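Local coordinates for protein precorrin-2 dehydrogenase (Bacillus megaterium, PDB 3DFZ) that oxidises precorrin-2 to sirohydrochlorin with NAD+ as hydride acceptor, a step shared by siroheme and anaerobic cobalamin biosynthesis, at residues D88-N100 and I112-F124. Sequence-based numbering, arbitrary orientation.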
loop_
_atom_site.group_PDB
_atom_site.type_symbol
_atom_site.label_atom_id
_atom_site.label_comp_id
_atom_site.label_asym_id
_atom_site.label_seq_id
_atom_site.Cartn_x
_atom_site.Cartn_y
_atom_site.Cartn_z
ATOM N N ASP B 88 12.194 20.014 14.258
ATOM C CA ASP B 88 11.045 19.695 13.399
ATOM C C ASP B 88 10.740 18.209 13.243
ATOM O O ASP B 88 9.690 17.861 12.721
ATOM C CB ASP B 88 11.220 20.340 12.016
ATOM C CG ASP B 88 11.209 21.849 12.077
ATOM O OD1 ASP B 88 10.598 22.379 13.021
ATOM O OD2 ASP B 88 11.793 22.508 11.191
ATOM N N LEU B 89 11.636 17.346 13.713
ATOM C CA LEU B 89 11.566 15.920 13.398
ATOM C C LEU B 89 11.299 15.059 14.622
ATOM O O LEU B 89 11.312 13.828 14.527
ATOM C CB LEU B 89 12.869 15.457 12.729
ATOM C CG LEU B 89 13.554 16.372 11.704
ATOM C CD1 LEU B 89 15.018 15.979 11.566
ATOM C CD2 LEU B 89 12.848 16.370 10.344
ATOM N N LEU B 90 11.014 15.700 15.756
ATOM C CA LEU B 90 10.973 15.010 17.046
ATOM C C LEU B 90 9.690 14.234 17.351
ATOM O O LEU B 90 9.749 13.072 17.777
ATOM C CB LEU B 90 11.285 15.986 18.187
ATOM C CG LEU B 90 12.739 16.407 18.395
ATOM C CD1 LEU B 90 12.853 17.355 19.582
ATOM C CD2 LEU B 90 13.609 15.182 18.615
ATOM N N ASN B 91 8.539 14.875 17.163
ATOM C CA ASN B 91 7.267 14.264 17.527
ATOM C C ASN B 91 6.356 14.161 16.316
ATOM O O ASN B 91 5.188 14.571 16.366
ATOM C CB ASN B 91 6.584 15.079 18.633
ATOM C CG ASN B 91 6.898 14.567 20.041
ATOM O OD1 ASN B 91 6.286 13.601 20.509
ATOM N ND2 ASN B 91 7.830 15.243 20.737
ATOM N N VAL B 92 6.909 13.619 15.226
ATOM C CA VAL B 92 6.209 13.514 13.941
ATOM C C VAL B 92 6.000 12.050 13.577
ATOM O O VAL B 92 6.969 11.278 13.444
ATOM C CB VAL B 92 6.964 14.234 12.793
ATOM C CG1 VAL B 92 6.026 14.528 11.645
ATOM C CG2 VAL B 92 7.591 15.517 13.268
ATOM N N PHE B 93 4.736 11.668 13.438
ATOM C CA PHE B 93 4.365 10.328 13.002
ATOM C C PHE B 93 4.837 9.966 11.569
ATOM O O PHE B 93 5.475 8.930 11.377
ATOM C CB PHE B 93 2.855 10.178 13.131
ATOM C CG PHE B 93 2.322 8.848 12.662
ATOM C CD1 PHE B 93 2.504 7.694 13.433
ATOM C CD2 PHE B 93 1.579 8.758 11.471
ATOM C CE1 PHE B 93 1.980 6.467 13.021
ATOM C CE2 PHE B 93 1.056 7.526 11.045
ATOM C CZ PHE B 93 1.258 6.378 11.828
ATOM N N PHE B 94 4.516 10.804 10.578
ATOM C CA PHE B 94 4.857 10.529 9.178
ATOM C C PHE B 94 5.612 11.695 8.568
ATOM O O PHE B 94 5.119 12.824 8.554
ATOM C CB PHE B 94 3.586 10.252 8.362
ATOM C CG PHE B 94 3.827 9.896 6.900
ATOM C CD1 PHE B 94 2.973 10.384 5.920
ATOM C CD2 PHE B 94 4.862 9.035 6.516
ATOM C CE1 PHE B 94 3.159 10.044 4.582
ATOM C CE2 PHE B 94 5.064 8.699 5.188
ATOM C CZ PHE B 94 4.200 9.195 4.216
ATOM N N ILE B 95 6.805 11.409 8.061
ATOM C CA ILE B 95 7.647 12.418 7.422
ATOM C C ILE B 95 7.723 12.162 5.930
ATOM O O ILE B 95 8.081 11.062 5.503
ATOM C CB ILE B 95 9.072 12.419 8.052
ATOM C CG1 ILE B 95 9.007 12.949 9.485
ATOM C CG2 ILE B 95 10.059 13.246 7.237
ATOM C CD1 ILE B 95 10.373 13.068 10.175
ATOM N N VAL B 96 7.379 13.172 5.142
ATOM C CA VAL B 96 7.590 13.139 3.706
ATOM C C VAL B 96 8.743 14.100 3.403
ATOM O O VAL B 96 8.689 15.279 3.788
ATOM C CB VAL B 96 6.307 13.575 2.906
ATOM C CG1 VAL B 96 6.568 13.542 1.388
ATOM C CG2 VAL B 96 5.100 12.699 3.229
ATOM N N VAL B 97 9.798 13.599 2.748
ATOM C CA VAL B 97 10.911 14.440 2.288
ATOM C C VAL B 97 10.705 14.669 0.789
ATOM O O VAL B 97 10.723 13.737 0.002
ATOM C CB VAL B 97 12.287 13.810 2.600
ATOM C CG1 VAL B 97 13.417 14.723 2.175
ATOM C CG2 VAL B 97 12.407 13.503 4.079
ATOM N N ALA B 98 10.446 15.909 0.408
ATOM C CA ALA B 98 10.127 16.243 -0.974
ATOM C C ALA B 98 10.794 17.563 -1.337
ATOM O O ALA B 98 10.158 18.465 -1.894
ATOM C CB ALA B 98 8.628 16.332 -1.166
ATOM N N THR B 99 12.081 17.662 -1.006
ATOM C CA THR B 99 12.895 18.826 -1.340
ATOM C C THR B 99 13.813 18.548 -2.565
ATOM O O THR B 99 13.565 17.600 -3.341
ATOM C CB THR B 99 13.675 19.319 -0.078
ATOM O OG1 THR B 99 14.448 20.482 -0.387
ATOM C CG2 THR B 99 14.586 18.251 0.463
ATOM N N ASN B 100 14.836 19.398 -2.742
ATOM C CA ASN B 100 15.885 19.249 -3.765
ATOM C C ASN B 100 17.318 19.484 -3.242
ATOM O O ASN B 100 18.294 19.108 -3.900
ATOM C CB ASN B 100 15.588 20.127 -4.989
ATOM C CG ASN B 100 14.642 19.442 -5.995
ATOM O OD1 ASN B 100 14.710 18.216 -6.197
ATOM N ND2 ASN B 100 13.766 20.231 -6.635
ATOM N N ILE B 112 16.986 11.215 11.729
ATOM C CA ILE B 112 15.776 10.617 12.277
ATOM C C ILE B 112 16.078 9.233 12.825
ATOM O O ILE B 112 17.111 8.635 12.503
ATOM C CB ILE B 112 14.634 10.500 11.228
ATOM C CG1 ILE B 112 15.136 9.796 9.953
ATOM C CG2 ILE B 112 14.031 11.868 10.926
ATOM C CD1 ILE B 112 14.106 8.960 9.229
ATOM N N LYS B 113 15.167 8.727 13.648
ATOM C CA LYS B 113 15.272 7.386 14.190
ATOM C C LYS B 113 14.862 6.317 13.161
ATOM O O LYS B 113 14.272 6.625 12.121
ATOM C CB LYS B 113 14.398 7.268 15.446
ATOM C CG LYS B 113 14.810 8.193 16.588
ATOM C CD LYS B 113 13.999 7.912 17.849
ATOM C CE LYS B 113 14.353 8.890 18.962
ATOM N NZ LYS B 113 13.240 9.062 19.947
ATOM N N ASN B 114 15.204 5.065 13.453
ATOM C CA ASN B 114 14.575 3.917 12.811
ATOM C C ASN B 114 13.185 3.764 13.431
ATOM O O ASN B 114 12.848 4.479 14.392
ATOM C CB ASN B 114 15.404 2.645 13.041
ATOM C CG ASN B 114 16.639 2.585 12.160
ATOM O OD1 ASN B 114 16.649 1.888 11.137
ATOM N ND2 ASN B 114 17.679 3.330 12.538
ATOM N N ASP B 115 12.386 2.836 12.909
ATOM C CA ASP B 115 10.960 2.766 13.259
ATOM C C ASP B 115 10.188 4.051 12.834
ATOM O O ASP B 115 8.957 4.071 12.901
ATOM C CB ASP B 115 10.744 2.443 14.765
ATOM C CG ASP B 115 10.779 0.934 15.088
ATOM O OD1 ASP B 115 10.982 0.094 14.185
ATOM O OD2 ASP B 115 10.596 0.577 16.273
ATOM N N GLN B 116 10.914 5.093 12.398
ATOM C CA GLN B 116 10.334 6.368 11.898
ATOM C C GLN B 116 9.790 6.273 10.476
ATOM O O GLN B 116 10.570 6.149 9.518
ATOM C CB GLN B 116 11.382 7.496 11.936
ATOM C CG GLN B 116 10.972 8.831 11.235
ATOM C CD GLN B 116 9.911 9.625 12.018
ATOM O OE1 GLN B 116 10.172 10.102 13.136
ATOM N NE2 GLN B 116 8.699 9.741 11.444
ATOM N N LEU B 117 8.468 6.355 10.324
ATOM C CA LEU B 117 7.877 6.410 8.993
ATOM C C LEU B 117 8.397 7.605 8.242
ATOM O O LEU B 117 8.291 8.736 8.704
ATOM C CB LEU B 117 6.350 6.490 9.043
ATOM C CG LEU B 117 5.531 5.306 9.540
ATOM C CD1 LEU B 117 4.096 5.535 9.110
ATOM C CD2 LEU B 117 6.097 3.951 9.009
ATOM N N VAL B 118 8.961 7.343 7.071
ATOM C CA VAL B 118 9.474 8.379 6.219
ATOM C C VAL B 118 9.373 7.983 4.755
ATOM O O VAL B 118 9.696 6.865 4.370
ATOM C CB VAL B 118 10.920 8.794 6.592
ATOM C CG1 VAL B 118 11.882 7.610 6.517
ATOM C CG2 VAL B 118 11.389 9.965 5.723
ATOM N N ASN B 119 8.906 8.923 3.953
ATOM C CA ASN B 119 8.892 8.777 2.524
ATOM C C ASN B 119 9.973 9.670 1.937
ATOM O O ASN B 119 9.960 10.885 2.109
ATOM C CB ASN B 119 7.506 9.128 1.969
ATOM C CG ASN B 119 7.480 9.153 0.457
ATOM O OD1 ASN B 119 7.158 10.167 -0.125
ATOM N ND2 ASN B 119 7.846 8.044 -0.183
ATOM N N MET B 120 10.953 9.058 1.299
ATOM C CA MET B 120 12.027 9.829 0.692
ATOM C C MET B 120 11.647 9.964 -0.763
ATOM O O MET B 120 12.097 9.190 -1.610
ATOM C CB MET B 120 13.367 9.113 0.857
ATOM C CG MET B 120 13.758 8.894 2.307
ATOM S SD MET B 120 14.477 10.387 3.014
ATOM C CE MET B 120 14.790 9.807 4.680
ATOM N N ALA B 121 10.765 10.925 -1.024
ATOM C CA ALA B 121 10.136 11.097 -2.332
ATOM C C ALA B 121 11.166 11.465 -3.383
ATOM O O ALA B 121 11.112 10.988 -4.528
ATOM C CB ALA B 121 9.034 12.154 -2.246
ATOM N N SER B 122 12.134 12.277 -2.957
ATOM C CA SER B 122 13.137 12.858 -3.846
ATOM C C SER B 122 14.280 11.894 -4.126
ATOM O O SER B 122 15.388 12.335 -4.434
ATOM C CB SER B 122 13.678 14.181 -3.265
ATOM O OG SER B 122 12.678 15.193 -3.204
ATOM N N SER B 123 14.007 10.586 -4.000
ATOM C CA SER B 123 14.930 9.508 -4.385
ATOM C C SER B 123 16.340 9.714 -3.790
ATOM O O SER B 123 16.480 10.481 -2.818
ATOM C CB SER B 123 14.958 9.370 -5.924
ATOM O OG SER B 123 15.635 10.461 -6.545
ATOM N N PHE B 124 17.373 9.015 -4.289
ATOM C CA PHE B 124 17.251 7.832 -5.148
ATOM C C PHE B 124 16.936 6.646 -4.243
ATOM O O PHE B 124 16.068 5.820 -4.558
ATOM C CB PHE B 124 18.546 7.593 -5.942
ATOM C CG PHE B 124 18.591 6.267 -6.667
ATOM C CD1 PHE B 124 17.943 6.099 -7.893
ATOM C CD2 PHE B 124 19.298 5.190 -6.135
ATOM C CE1 PHE B 124 17.991 4.871 -8.571
ATOM C CE2 PHE B 124 19.349 3.958 -6.807
ATOM C CZ PHE B 124 18.693 3.802 -8.027
HETATM O O HOH W 1 9.693 12.079 14.942
HETATM O O HOH W 2 7.136 7.152 12.779
#
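Ile95 and Val97 bond through their backbones to strand 117-120, which runs parallel to strand 94-97 at an axis separation of 4.6 Å. Asn119 turns both its backbone N and O toward strand 94-97: N donates to Ile95 O (2.8 Å), and O receives Val97 N almost straight, at 175°. Just before the strand, the side chain of Gln116 takes over the bonding to 88-100. With CG anti to the backbone N (chi1 171°) and a bend at chi2, its NE2 donates in the amide plane to Val92 O (3.1 Å) and to Leu117 O (2.9 Å). Leu117 O also accepts Ile95 N, from the opposite face of its carbonyl. A water bridges Phe93 O and Leu117 N. Beta-branched Ile95, Val97 and Val118 suit extended backbone and pack on one face, Val97 CG2 lying 3.9 Å from Met120 SD. On the other face, Asn119 lies alongside Phe94, its buried amide held by Arg46 and Ile129 O. Past the strand ends, Ser122 OG donates to Thr99 O (2.6 Å), near Ile42, a probable NAD+-binding residue. Helix 102-108 links the strands in a right-handed beta-alpha-beta crossover of the Rossmann-type domain; it covers Val97, and helix 41-50 covers Val96, beside strand 33-37.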